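Cyclopropane mycolic acid synthase MmaA2 (Mycobacterium tuberculosis, PDB 1TPY) transfers a methylene group from S-adenosylmethionine to a double bond of mycolic acids, forming the cis cyclopropane rings found in alpha- and methoxymycolates of the cell envelope. Local coordinates at residues C35-R40 and Q229-R234; L60-G65 and A84-N89; T223-L228 and Y277-Q282. One frame throughout, in Å; residues are numbered along the deposited sequence.

Interaction 1. Residues C35-R40 and Q229-R234; sequences CAHFER and QPHYAR. With 16A (cetyl-trimethyl-ammonium), chain D; CO3 (carbonate ion), chain B.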
# COMPACT_ATOMS: atom_id res chain seq x y z
N CYS A 35 -4.81 4.19 -1.16
CA CYS A 35 -6.00 4.70 -1.83
C CYS A 35 -7.32 4.03 -1.44
O CYS A 35 -7.48 2.81 -1.53
CB CYS A 35 -5.82 4.60 -3.34
SG CYS A 35 -7.21 5.32 -4.26
N ALA A 36 -8.29 4.86 -1.04
CA ALA A 36 -9.61 4.36 -0.65
C ALA A 36 -10.47 4.14 -1.89
O ALA A 36 -10.07 4.47 -3.00
CB ALA A 36 -10.27 5.37 0.28
N HIS A 37 -11.66 3.57 -1.71
CA HIS A 37 -12.56 3.32 -2.84
C HIS A 37 -13.97 3.79 -2.51
O HIS A 37 -14.75 3.04 -1.91
CB HIS A 37 -12.58 1.83 -3.19
CG HIS A 37 -13.35 1.52 -4.43
ND1 HIS A 37 -13.07 2.10 -5.65
CD2 HIS A 37 -14.38 0.67 -4.65
CE1 HIS A 37 -13.89 1.63 -6.56
NE2 HIS A 37 -14.70 0.75 -5.99
N PHE A 38 -14.29 5.02 -2.90
CA PHE A 38 -15.59 5.61 -2.63
C PHE A 38 -16.70 5.09 -3.54
O PHE A 38 -16.94 5.64 -4.61
CB PHE A 38 -15.50 7.14 -2.72
CG PHE A 38 -14.47 7.73 -1.79
CD1 PHE A 38 -13.11 7.66 -2.10
CD2 PHE A 38 -14.86 8.30 -0.59
CE1 PHE A 38 -12.15 8.14 -1.21
CE2 PHE A 38 -13.91 8.78 0.31
CZ PHE A 38 -12.56 8.70 0.00
N GLU A 39 -17.36 4.03 -3.10
CA GLU A 39 -18.44 3.41 -3.86
C GLU A 39 -19.73 4.21 -3.79
O GLU A 39 -20.54 4.16 -4.72
CB GLU A 39 -18.66 1.98 -3.36
CG GLU A 39 -17.47 1.10 -3.65
CD GLU A 39 -17.61 -0.29 -3.09
OE1 GLU A 39 -16.69 -1.10 -3.35
OE2 GLU A 39 -18.61 -0.58 -2.39
N ARG A 40 -19.93 4.93 -2.69
CA ARG A 40 -21.09 5.80 -2.55
C ARG A 40 -20.52 7.20 -2.40
O ARG A 40 -19.66 7.44 -1.56
CB ARG A 40 -21.91 5.46 -1.30
CG ARG A 40 -22.55 4.10 -1.28
CD ARG A 40 -23.68 4.10 -0.26
NE ARG A 40 -23.41 5.04 0.82
CZ ARG A 40 -22.50 4.85 1.78
NH1 ARG A 40 -21.78 3.74 1.80
NH2 ARG A 40 -22.31 5.78 2.70
N GLN A 229 -7.73 5.61 -9.78
CA GLN A 229 -7.16 6.95 -9.92
C GLN A 229 -7.95 8.11 -9.30
O GLN A 229 -7.43 8.82 -8.44
CB GLN A 229 -6.89 7.25 -11.40
CG GLN A 229 -6.20 8.58 -11.65
CD GLN A 229 -5.89 8.80 -13.12
OE1 GLN A 229 -6.79 8.83 -13.96
NE2 GLN A 229 -4.61 8.94 -13.44
N PRO A 230 -9.21 8.31 -9.72
CA PRO A 230 -10.02 9.40 -9.18
C PRO A 230 -10.22 9.33 -7.67
O PRO A 230 -10.44 10.35 -7.01
CB PRO A 230 -11.34 9.25 -9.95
CG PRO A 230 -11.43 7.78 -10.16
CD PRO A 230 -10.02 7.45 -10.60
N HIS A 231 -10.12 8.13 -7.13
CA HIS A 231 -10.29 7.91 -5.70
C HIS A 231 -9.09 8.36 -4.86
O HIS A 231 -9.25 8.72 -3.70
CB HIS A 231 -10.56 6.43 -5.44
CG HIS A 231 -11.84 5.94 -6.05
ND1 HIS A 231 -13.06 6.11 -5.44
CD2 HIS A 231 -12.09 5.32 -7.22
CE1 HIS A 231 -14.01 5.61 -6.21
NE2 HIS A 231 -13.44 5.12 -7.30
N TYR A 232 -7.90 8.35 -5.44
CA TYR A 232 -6.72 8.74 -4.68
C TYR A 232 -6.64 10.24 -4.41
O TYR A 232 -6.24 10.65 -3.32
CB TYR A 232 -5.43 8.27 -5.35
CG TYR A 232 -4.47 7.65 -4.36
CD1 TYR A 232 -4.46 8.06 -3.04
CD2 TYR A 232 -3.60 6.63 -4.74
CE1 TYR A 232 -3.62 7.47 -2.10
CE2 TYR A 232 -2.75 6.03 -3.81
CZ TYR A 232 -2.78 6.46 -2.49
OH TYR A 232 -1.97 5.86 -1.55
N ALA A 233 -7.02 11.05 -5.40
CA ALA A 233 -6.99 12.49 -5.21
C ALA A 233 -7.87 12.83 -4.02
O ALA A 233 -7.47 13.59 -3.13
CB ALA A 233 -7.50 13.19 -6.47
N ARG A 234 -9.05 12.24 -3.99
CA ARG A 234 -9.99 12.47 -2.90
C ARG A 234 -9.46 11.90 -1.59
O ARG A 234 -9.59 12.54 -0.54
CB ARG A 234 -11.34 11.83 -3.22
CG ARG A 234 -12.38 12.16 -2.18
CD ARG A 234 -13.74 11.66 -2.56
NE ARG A 234 -14.69 11.95 -1.50
CZ ARG A 234 -15.95 11.51 -1.48
NH1 ARG A 234 -16.40 10.76 -2.48
NH2 ARG A 234 -16.74 11.81 -0.46
C1 16A D . -0.16 8.80 -1.05
C2 16A D . 1.22 8.60 -1.67
C3 16A D . 1.22 9.07 -3.14
C4 16A D . 2.55 8.94 -3.87
C5 16A D . 2.39 9.45 -5.31
C6 16A D . 3.65 9.38 -6.18
C7 16A D . 4.87 10.26 -5.79
C8 16A D . 6.25 9.86 -6.35
C9 16A D . 6.70 8.39 -6.18
C10 16A D . 6.89 7.89 -4.73
C11 16A D . 6.87 6.36 -4.52
C12 16A D . 6.62 5.89 -3.07
C13 16A D . 5.18 5.44 -2.85
C14 16A D . 4.93 5.07 -1.39
C15 16A D . 3.41 4.91 -1.22
C16 16A D . 3.12 4.69 0.28
N1 16A D . 1.75 4.51 0.94
C17 16A D . 1.50 4.39 2.25
C18 16A D . 0.80 5.62 0.51
C19 16A D . 1.12 3.25 0.40
C CO3 B . -1.35 2.80 -2.86
O1 CO3 B . -2.82 3.00 -2.74
O2 CO3 B . -0.50 3.67 -2.28
O3 CO3 B . -0.86 1.74 -3.56

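Interaction 2. Residues L60-G65 and A84-N89; sequences LGLQPG and AQYDVN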
# COMPACT_ATOMS: atom_id res chain seq x y z
N LEU A 60 -9.55 -12.45 -4.42
CA LEU A 60 -8.64 -13.55 -4.13
C LEU A 60 -9.27 -14.93 -4.10
O LEU A 60 -8.59 -15.93 -4.30
CB LEU A 60 -7.93 -13.28 -2.81
CG LEU A 60 -6.98 -12.08 -2.81
CD1 LEU A 60 -6.42 -11.85 -1.43
CD2 LEU A 60 -5.86 -12.32 -3.82
N GLY A 61 -10.58 -14.99 -3.85
CA GLY A 61 -11.23 -16.28 -3.79
C GLY A 61 -10.90 -16.95 -2.47
O GLY A 61 -10.64 -18.15 -2.41
N LEU A 62 -10.91 -16.15 -1.41
CA LEU A 62 -10.62 -16.64 -0.07
C LEU A 62 -11.70 -17.56 0.49
O LEU A 62 -12.90 -17.29 0.37
CB LEU A 62 -10.43 -15.46 0.87
CG LEU A 62 -9.27 -14.51 0.58
CD1 LEU A 62 -9.32 -13.35 1.55
CD2 LEU A 62 -7.95 -15.26 0.71
N GLN A 63 -11.28 -18.65 1.12
CA GLN A 63 -12.21 -19.59 1.73
C GLN A 63 -11.78 -19.87 3.16
O GLN A 63 -10.59 -19.84 3.47
CB GLN A 63 -12.28 -20.88 0.91
CG GLN A 63 -13.44 -20.88 -0.08
CD GLN A 63 -13.44 -22.08 -1.00
OE1 GLN A 63 -12.73 -22.10 -2.01
NE2 GLN A 63 -14.23 -23.09 -0.66
N PRO A 64 -12.75 -20.13 4.05
CA PRO A 64 -12.44 -20.41 5.45
C PRO A 64 -11.27 -21.38 5.64
O PRO A 64 -11.18 -22.40 4.95
CB PRO A 64 -13.75 -20.96 5.99
CG PRO A 64 -14.78 -20.21 5.18
CD PRO A 64 -14.19 -20.28 3.79
N GLY A 65 -10.37 -21.05 6.56
CA GLY A 65 -9.23 -21.91 6.81
C GLY A 65 -7.98 -21.61 6.00
O GLY A 65 -6.89 -22.06 6.35
N ALA A 84 -12.40 -11.55 9.88
CA ALA A 84 -13.83 -11.39 10.14
C ALA A 84 -14.72 -11.67 8.93
O ALA A 84 -15.72 -12.37 9.03
CB ALA A 84 -14.09 -9.99 10.66
N GLN A 85 -14.34 -11.12 7.79
CA GLN A 85 -15.14 -11.29 6.59
C GLN A 85 -14.92 -12.59 5.80
O GLN A 85 -15.83 -13.06 5.13
CB GLN A 85 -14.91 -10.09 5.67
CG GLN A 85 -16.06 -9.84 4.71
CD GLN A 85 -17.23 -9.13 5.36
OE1 GLN A 85 -17.43 -9.20 6.58
NE2 GLN A 85 -18.02 -8.45 4.55
N TYR A 86 -13.71 -13.16 5.85
CA TYR A 86 -13.46 -14.39 5.10
C TYR A 86 -13.02 -15.57 5.96
O TYR A 86 -12.83 -16.68 5.45
CB TYR A 86 -12.43 -14.13 3.99
CG TYR A 86 -12.88 -13.05 3.03
CD1 TYR A 86 -12.63 -11.71 3.30
CD2 TYR A 86 -13.62 -13.37 1.88
CE1 TYR A 86 -13.10 -10.70 2.46
CE2 TYR A 86 -14.09 -12.37 1.04
CZ TYR A 86 -13.83 -11.04 1.33
OH TYR A 86 -14.28 -10.04 0.50
N ASP A 87 -12.87 -15.32 7.25
CA ASP A 87 -12.49 -16.37 8.19
C ASP A 87 -11.25 -17.15 7.75
O ASP A 87 -11.23 -18.38 7.75
CB ASP A 87 -13.68 -17.33 8.38
CG ASP A 87 -13.47 -18.29 9.53
OD1 ASP A 87 -12.97 -17.84 10.58
OD2 ASP A 87 -13.82 -19.48 9.39
N VAL A 88 -10.21 -16.41 7.36
CA VAL A 88 -8.95 -17.02 6.96
C VAL A 88 -7.90 -16.70 8.03
O VAL A 88 -8.07 -15.76 8.82
CB VAL A 88 -8.44 -16.46 5.60
CG1 VAL A 88 -9.44 -16.77 4.49
CG2 VAL A 88 -8.21 -14.95 5.69
N ASN A 89 -6.84 -17.49 8.09
CA ASN A 89 -5.76 -17.24 9.04
C ASN A 89 -4.93 -16.17 8.34
O ASN A 89 -4.96 -16.08 7.11
CB ASN A 89 -4.91 -18.49 9.25
CG ASN A 89 -5.72 -19.66 9.77
OD1 ASN A 89 -6.32 -19.59 10.83
ND2 ASN A 89 -5.74 -20.75 9.01
O HOH W 1 -14.31 -16.92 2.74
O HOH W 2 -4.38 -22.20 6.68

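Interaction 3. Residues T223-L228 and Y277-Q282; sequences TRRQSL and YIDVNQ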
# COMPACT_ATOMS: atom_id res chain seq x y z
N THR A 223 -5.60 -11.39 -14.74
CA THR A 223 -7.00 -11.62 -15.03
C THR A 223 -7.77 -10.31 -14.99
O THR A 223 -8.90 -10.23 -15.47
CB THR A 223 -7.61 -12.63 -14.04
OG1 THR A 223 -7.60 -12.08 -12.72
CG2 THR A 223 -6.80 -13.92 -14.05
N ARG A 224 -7.15 -9.28 -14.43
CA ARG A 224 -7.81 -7.98 -14.35
C ARG A 224 -6.97 -6.89 -13.72
O ARG A 224 -6.29 -7.12 -12.73
CB ARG A 224 -9.11 -8.09 -13.55
CG ARG A 224 -9.84 -6.77 -13.38
CD ARG A 224 -10.91 -6.88 -12.32
NE ARG A 224 -11.60 -5.62 -12.09
CZ ARG A 224 -12.62 -5.17 -12.81
NH1 ARG A 224 -13.17 -4.00 -12.52
NH2 ARG A 224 -13.11 -5.90 -13.81
N ARG A 225 -7.04 -5.71 -14.33
CA ARG A 225 -6.37 -4.52 -13.82
C ARG A 225 -7.48 -3.51 -13.61
O ARG A 225 -8.25 -3.22 -14.53
CB ARG A 225 -5.35 -3.94 -14.81
CG ARG A 225 -4.74 -2.63 -14.29
CD ARG A 225 -3.64 -2.07 -15.18
NE ARG A 225 -4.13 -1.60 -16.48
CZ ARG A 225 -4.80 -0.47 -16.67
NH1 ARG A 225 -5.07 0.34 -15.65
NH2 ARG A 225 -5.21 -0.15 -17.89
N GLN A 226 -7.59 -2.97 -12.40
CA GLN A 226 -8.63 -1.99 -12.09
C GLN A 226 -8.00 -0.73 -11.51
O GLN A 226 -7.24 -0.79 -10.54
CB GLN A 226 -9.66 -2.58 -11.12
CG GLN A 226 -10.59 -1.56 -10.47
CD GLN A 226 -11.71 -2.22 -9.66
OE1 GLN A 226 -11.56 -3.32 -9.13
NE2 GLN A 226 -12.85 -1.53 -9.55
N SER A 227 -8.32 0.41 -12.12
CA SER A 227 -7.79 1.69 -11.68
C SER A 227 -8.71 2.35 -10.67
O SER A 227 -9.93 2.24 -10.76
CB SER A 227 -7.61 2.62 -12.89
OG SER A 227 -7.14 3.90 -12.48
N LEU A 228 -8.10 3.03 -9.70
CA LEU A 228 -8.84 3.75 -8.66
C LEU A 228 -8.34 5.20 -8.67
O LEU A 228 -8.50 5.92 -7.68
CB LEU A 228 -8.58 3.13 -7.28
CG LEU A 228 -9.34 1.86 -6.86
CD1 LEU A 228 -9.32 0.83 -7.96
CD2 LEU A 228 -8.72 1.30 -5.60
N TYR A 277 -0.86 12.55 -13.64
CA TYR A 277 0.53 12.13 -13.80
C TYR A 277 0.74 10.73 -13.24
O TYR A 277 1.53 9.94 -13.76
CB TYR A 277 1.48 13.09 -13.08
CG TYR A 277 1.66 14.42 -13.76
CD1 TYR A 277 1.22 15.59 -13.16
CD2 TYR A 277 2.27 14.50 -15.01
CE1 TYR A 277 1.38 16.82 -13.78
CE2 TYR A 277 2.43 15.73 -15.64
CZ TYR A 277 1.98 16.89 -15.02
OH TYR A 277 2.13 18.10 -15.63
N ILE A 278 0.01 10.44 -12.16
CA ILE A 278 0.10 9.16 -11.47
C ILE A 278 -1.25 8.45 -11.49
O ILE A 278 -2.30 9.09 -11.59
CB ILE A 278 0.54 9.38 -10.01
CG1 ILE A 278 1.86 10.17 -9.97
CG2 ILE A 278 0.72 8.05 -9.31
CD1 ILE A 278 3.03 9.46 -10.62
N ASP A 279 -1.20 7.13 -11.41
CA ASP A 279 -2.40 6.29 -11.40
C ASP A 279 -2.22 5.33 -10.21
O ASP A 279 -1.19 5.35 -9.54
CB ASP A 279 -2.48 5.50 -12.72
CG ASP A 279 -3.82 4.79 -12.93
OD1 ASP A 279 -3.95 4.03 -13.91
OD2 ASP A 279 -4.76 5.01 -12.12
N VAL A 280 -3.24 4.52 -9.94
CA VAL A 280 -3.18 3.55 -8.86
C VAL A 280 -4.02 2.39 -9.38
O VAL A 280 -5.17 2.58 -9.80
CB VAL A 280 -3.77 4.12 -7.52
CG1 VAL A 280 -5.24 4.46 -7.69
CG2 VAL A 280 -3.57 3.13 -6.39
N ASN A 281 -3.45 1.19 -9.36
CA ASN A 281 -4.14 0.02 -9.90
C ASN A 281 -4.13 -1.23 -9.05
O ASN A 281 -3.21 -1.47 -8.27
CB ASN A 281 -3.54 -0.34 -11.27
CG ASN A 281 -3.85 0.68 -12.34
OD1 ASN A 281 -3.06 1.60 -12.59
ND2 ASN A 281 -5.00 0.54 -12.97
N GLN A 282 -5.17 -2.04 -9.23
CA GLN A 282 -5.27 -3.32 -8.55
C GLN A 282 -5.09 -4.39 -9.62
O GLN A 282 -5.90 -4.51 -10.56
CB GLN A 282 -6.63 -3.49 -7.84
CG GLN A 282 -6.74 -2.68 -6.56
CD GLN A 282 -7.85 -3.15 -5.64
OE1 GLN A 282 -7.93 -2.73 -4.49
NE2 GLN A 282 -8.71 -4.01 -6.15
O HOH W 3 -5.73 3.72 -15.82

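Interaction 1. Residues C35-R40 and Q229-R234
Cys35 sits on the ring of Tyr232. Its CB is 3.3 Å from the centroid of the Tyr232 ring and nearly on the ring normal, a CH-pi contact. With SG anti to the backbone N (chi1 -176°), the sulfur continues over the CG side of the same ring. There it forms an oblique sulfur-aromatic contact. The phenol end of Tyr232 reaches a carbonate ion, probably from the crystallisation liquor. Tyr232 OH gives a hydrogen bond of 2.7 Å to carbonate O2, which lies in the ring plane. Cys35 N binds the neighbouring oxygen in a nearly straight bond, 2.8 Å to carbonate O1. The two residues therefore hold two oxygens of one anion, and His167 provides a further bond. C18 of the cetyl-trimethyl-ammonium lies 3.5 Å from Tyr232 OH.

Farther along the loop, the His231 ring points in among the residues 36-38. His37 ND1 lies over one of its faces, 3.5 Å from His231 NE2, and the two ring planes are inclined at 51°. His231 ND1 comes 3.0 Å from Phe38 N and also meets the Phe38 ring at its edge. Arg234 covers a face of that ring. Its chain is extended from CG to NE, which places CD over the ring centre, 3.8 Å from the Phe38 centroid. The guanidinium stacks flat on Phe38, planes 16° apart, its centre over CD2. Its NH2 is hydrogen-bonded to Glu41 O, which would limit its rotation.

The contact joins the loop between helices 20-24 and 45-57 to the start of helix 229-245. Its inner end forms part of the carbonate and lipid-like ligand pockets, beside the S-adenosylmethionine site of this cyclopropane synthase.

Interaction 2. Residues L60-G65 and A84-N89
In the Rossmann-like part of the fold, the loop leading into strand 67-71 packs against the turn from helix 77-86 to strand 89-94. Leu62 meets Tyr86 here at about a right angle. Leu62 CD1 lies over one face of the ring, toward its inner end, 3.9 Å from Tyr86 CG. Tyr86 CG is anti to the carbonyl carbon (chi1 -58°), which swings the ring toward the loop, and chi2 of 86° turns a face to Leu62. Leu62 CB also packs against Val88 CG1 at 4.0 Å.

Strands 67-71 and 89-94 are parallel neighbours, and helix 77-86 connects them in a beta-alpha-beta crossover. This contact lies at the end of the sheet where both strands start. Asp87, with positive phi, turns the chain out of the helix and directs its carbonyl at the loop. Gly65 N donates to Asp87 O at 3.0 Å and 161°. Pro64 CA adds a CA-H...O contact of 3.3 Å to Asp87 O. The carboxylate of Asp87 is held by a salt bridge to Arg114.

A water bridges the segments, donating to Leu62 O and Tyr86 O. A second lies by Asn89 ND2, doubtfully close to Gly65 O. Asn89 OD1 accepts from Asp115 N.

Interaction 3. Residues T223-L228 and Y277-Q282
Ser227 OG donates a 2.7 Å hydrogen bond to Asp279 OD2, on the syn lone pair of that oxygen. Ser227 OG is anti to its backbone N (chi1 178°), a torsion that carries the hydroxyl across to the carboxylate. The same hydroxyl is also hydrogen-bonded to Gln229 N, at the start of the next helix. Asp279 OD2 takes a second, weak bond from Val280 N. The other oxygen, Asp279 OD1, accepts from a water at 2.6 Å. That water is weakly bound by Arg225 NH1. The guanidinium stays beyond salt-bridge distance of Asp279, and the water gives only a weak link between them.

Three backbone bonds join the two segments. Gln226 N donates to Gln282 O at 2.9 Å, and Gln282 N returns a bond of 2.8 Å to Gln226 O. The third runs from Leu228 N, at the N-cap of the following helix, to Val280 O, 3.0 Å long. Gln226 and Gln282 thus form an antiparallel hydrogen-bonded pair, and Ser227 with Asn281 the adjoining non-hydrogen-bonded pair. Strand 221-227 is the outermost on this side of the mixed sheet. Strand 278-286 lies between it and strand 163-171 and runs antiparallel to both, the inserted last strand of the class I methyltransferase order 3-2-1-4-5-7-6.

Gln226 and Gln282 extend side by side on the sheet face covered by helix 45-57, their amide planes nearly perpendicular. The polar end of Gln226 is bound by Lys59. On this face too, Leu228 CB packs on Val280 CG1 at 3.6 Å, and both side chains also touch His167. On the opposite face, the aliphatic part of Arg225 runs obliquely across Asn281.

Interactions 1 and 3 are partly buried and touch each other, whereas interaction 2 is a surface contact with its nearest atoms about 10 Å from interaction 1 and about 9 Å from interaction 3. Strand 221-227 runs straight into helix 229-245, and Gln229 NE2 of interaction 1 is hydrogen-bonded to Ile278 O of interaction 3. Their chemistry differs. Interaction 3 is a backbone ladder with a serine-aspartate hydrogen bond. Interaction 1 relies on rings, a sulfur and a guanidinium, and reaches the carbonate site that Val280 also lines. Interaction 2 lies at the loops leading into the parallel strands of the same sheet and combines one backbone bond with a bridging water and a small apolar patch.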